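Probable 3-hydroxybutyryl-CoA dehydrogenase (Escherichia coli, PDB 3MOG) catalyses the NAD-dependent oxidation of 3-hydroxyadipyl-CoA to 3-oxoadipyl-CoA in the breakdown of phenylacetate. Local coordinates at residues 446-449 with 450-454. Residues are numbered along the deposited sequence; the frame is centred on the assembly and turned at random.
Sequences ENLQ and HHYGE
Glu446 O, Asn447 O and Leu448 O accept the amide hydrogens of His450, His451 and Tyr452 in successive i to i-4 bonds, nearly straight at Tyr452 (N-H...O 170°), while the last bond, Gly453 N to Gln449 O at 2.7 Å, is bent to 130° where the helix ends. Leu448 and Tyr452, one turn apart, lie side by side and point the same way, with Leu448 CD2 4.2 Å from Tyr452 CE2. The tyrosine's CG stands anti to its own carbonyl carbon (chi1 -67°), which turns the ring back along the helix: Tyr452 CD2 comes 3.2 Å from Leu448 O, and this oxygen sits at the ring's edge, near its plane. One face of the ring takes His451 CD2, 3.7 Å above its centre. Leucine suits position 448, one turn before the tyrosine, because its buried branch is wholly apolar, whereas tyrosine joins an aromatic ring, in cation-pi contact with Arg204, to a hydroxyl that bonds Arg392. This is the C-terminal end of helix 438-452, in the second C-terminal-type domain of this 3-hydroxyacyl-CoA dehydrogenase, and it lies against other subunits of the homotrimer: His451 NE2 bonds Ser461 OG of the second subunit. Gly453 leaves the helix with positive phi, a conformation that a residue without a side chain adopts easily, and the chain turns away into Glu454, whose carboxylate pairs with the same Arg204. With an alanine in place of Tyr452, both arginines would probably lose their partner in this side chain, one its hydroxyl mate and the other its aromatic ring, and a gap would be likely to open beside Leu448 CD2. On another side of the helix, the extended Gln449 brings its CG to 3.9 Å from Glu454 O, where the chain leaves the helix.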
ATOM      1  N   GLU C 446      16.759  10.730   6.813  1.00 46.31           N
ATOM      2  CA  GLU C 446      15.817  11.402   7.736  1.00 43.04           C
ATOM      3  C   GLU C 446      15.298  12.705   7.161  1.00 43.62           C
ATOM      4  O   GLU C 446      14.098  12.992   7.264  1.00 43.37           O
ATOM      5  CB  GLU C 446      16.434  11.669   9.117  1.00 45.23           C
ATOM      6  CG  GLU C 446      16.549  10.436  10.004  1.00 52.60           C
ATOM      7  CD  GLU C 446      17.162  10.729  11.373  1.00 54.80           C
ATOM      8  OE1 GLU C 446      18.116  11.523  11.443  1.00 68.22           O
ATOM      9  OE2 GLU C 446      16.692  10.159  12.378  1.00 56.92           O
ATOM     10  N   ASN C 447      16.189  13.479   6.537  1.00 43.00           N
ATOM     11  CA  ASN C 447      15.782  14.726   5.870  1.00 41.85           C
ATOM     12  C   ASN C 447      14.880  14.470   4.675  1.00 36.74           C
ATOM     13  O   ASN C 447      13.855  15.128   4.524  1.00 44.02           O
ATOM     14  CB  ASN C 447      16.994  15.554   5.449  1.00 48.99           C
ATOM     15  CG  ASN C 447      17.547  16.399   6.585  1.00 51.41           C
ATOM     16  OD1 ASN C 447      16.812  16.852   7.463  1.00 61.38           O
ATOM     17  ND2 ASN C 447      18.848  16.603   6.575  1.00 34.56           N
ATOM     18  N   LEU C 448      15.246  13.498   3.842  1.00 37.00           N
ATOM     19  CA  LEU C 448      14.374  13.091   2.730  1.00 42.02           C
ATOM     20  C   LEU C 448      12.993  12.630   3.209  1.00 39.92           C
ATOM     21  O   LEU C 448      11.980  13.033   2.644  1.00 43.20           O
ATOM     22  CB  LEU C 448      15.044  12.020   1.876  1.00 39.67           C
ATOM     23  CG  LEU C 448      16.321  12.474   1.160  1.00 44.90           C
ATOM     24  CD1 LEU C 448      16.898  11.333   0.409  1.00 31.32           C
ATOM     25  CD2 LEU C 448      16.034  13.635   0.200  1.00 48.85           C
ATOM     26  N   GLN C 449      12.978  11.825   4.276  1.00 43.19           N
ATOM     27  CA  GLN C 449      11.754  11.292   4.889  1.00 43.90           C
ATOM     28  C   GLN C 449      10.884  12.419   5.419  1.00 44.82           C
ATOM     29  O   GLN C 449       9.677  12.416   5.215  1.00 45.27           O
ATOM     30  CB  GLN C 449      12.097  10.306   6.024  1.00 42.52           C
ATOM     31  CG  GLN C 449      10.891   9.728   6.783  1.00 49.79           C
ATOM     32  CD  GLN C 449      11.281   9.066   8.100  1.00 59.65           C
ATOM     33  OE1 GLN C 449      10.634   8.109   8.542  1.00 53.42           O
ATOM     34  NE2 GLN C 449      12.347   9.570   8.734  1.00 58.16           N
ATOM     35  N   HIS C 450      11.500  13.380   6.101  1.00 42.37           N
ATOM     36  CA  HIS C 450      10.783  14.569   6.540  1.00 42.93           C
ATOM     37  C   HIS C 450      10.239  15.398   5.360  1.00 43.90           C
ATOM     38  O   HIS C 450       9.059  15.735   5.345  1.00 46.84           O
ATOM     39  CB  HIS C 450      11.634  15.437   7.465  1.00 43.09           C
ATOM     40  CG  HIS C 450      10.937  16.686   7.897  1.00 53.12           C
ATOM     41  ND1 HIS C 450       9.966  16.692   8.877  1.00 58.45           N
ATOM     42  CD2 HIS C 450      11.031  17.962   7.448  1.00 51.85           C
ATOM     43  CE1 HIS C 450       9.502  17.920   9.025  1.00 53.40           C
ATOM     44  NE2 HIS C 450      10.132  18.708   8.171  1.00 59.53           N
ATOM     45  N   HIS C 451      11.083  15.700   4.374  1.00 39.83           N
ATOM     46  CA  HIS C 451      10.661  16.521   3.250  1.00 42.50           C
ATOM     47  C   HIS C 451       9.467  15.927   2.494  1.00 47.35           C
ATOM     48  O   HIS C 451       8.482  16.621   2.236  1.00 45.50           O
ATOM     49  CB  HIS C 451      11.801  16.755   2.263  1.00 39.50           C
ATOM     50  CG  HIS C 451      11.443  17.719   1.179  1.00 43.17           C
ATOM     51  ND1 HIS C 451      11.668  19.074   1.292  1.00 44.34           N
ATOM     52  CD2 HIS C 451      10.843  17.534  -0.022  1.00 37.01           C
ATOM     53  CE1 HIS C 451      11.225  19.682   0.205  1.00 39.66           C
ATOM     54  NE2 HIS C 451      10.723  18.768  -0.610  1.00 44.05           N
ATOM     55  N   TYR C 452       9.576  14.646   2.145  1.00 44.07           N
ATOM     56  CA  TYR C 452       8.550  13.966   1.365  1.00 45.29           C
ATOM     57  C   TYR C 452       7.420  13.341   2.183  1.00 42.19           C
ATOM     58  O   TYR C 452       6.352  13.105   1.640  1.00 41.31           O
ATOM     59  CB  TYR C 452       9.185  12.910   0.465  1.00 38.67           C
ATOM     60  CG  TYR C 452      10.032  13.521  -0.602  1.00 36.35           C
ATOM     61  CD1 TYR C 452       9.444  14.171  -1.690  1.00 33.19           C
ATOM     62  CD2 TYR C 452      11.427  13.478  -0.517  1.00 33.79           C
ATOM     63  CE1 TYR C 452      10.214  14.762  -2.658  1.00 37.52           C
ATOM     64  CE2 TYR C 452      12.213  14.056  -1.485  1.00 39.70           C
ATOM     65  CZ  TYR C 452      11.605  14.701  -2.552  1.00 47.34           C
ATOM     66  OH  TYR C 452      12.387  15.258  -3.530  1.00 39.34           O
ATOM     67  N   GLY C 453       7.664  13.068   3.467  1.00 42.61           N
ATOM     68  CA  GLY C 453       6.674  12.409   4.347  1.00 42.93           C
ATOM     69  C   GLY C 453       6.317  11.019   3.851  1.00 46.31           C
ATOM     70  O   GLY C 453       5.192  10.551   4.022  1.00 42.53           O
ATOM     71  N   GLU C 454       7.282  10.374   3.208  1.00 43.80           N
ATOM     72  CA  GLU C 454       7.076   9.071   2.607  1.00 42.92           C
ATOM     73  C   GLU C 454       7.807   8.014   3.406  1.00 43.47           C
ATOM     74  O   GLU C 454       8.965   8.186   3.772  1.00 42.88           O
ATOM     75  CB  GLU C 454       7.593   9.051   1.173  1.00 40.80           C
ATOM     76  CG  GLU C 454       6.721   9.828   0.187  1.00 38.98           C
ATOM     77  CD  GLU C 454       7.357   9.921  -1.182  1.00 39.52           C
ATOM     78  OE1 GLU C 454       7.850   8.894  -1.698  1.00 42.29           O
ATOM     79  OE2 GLU C 454       7.362  11.026  -1.746  1.00 43.51           O
TER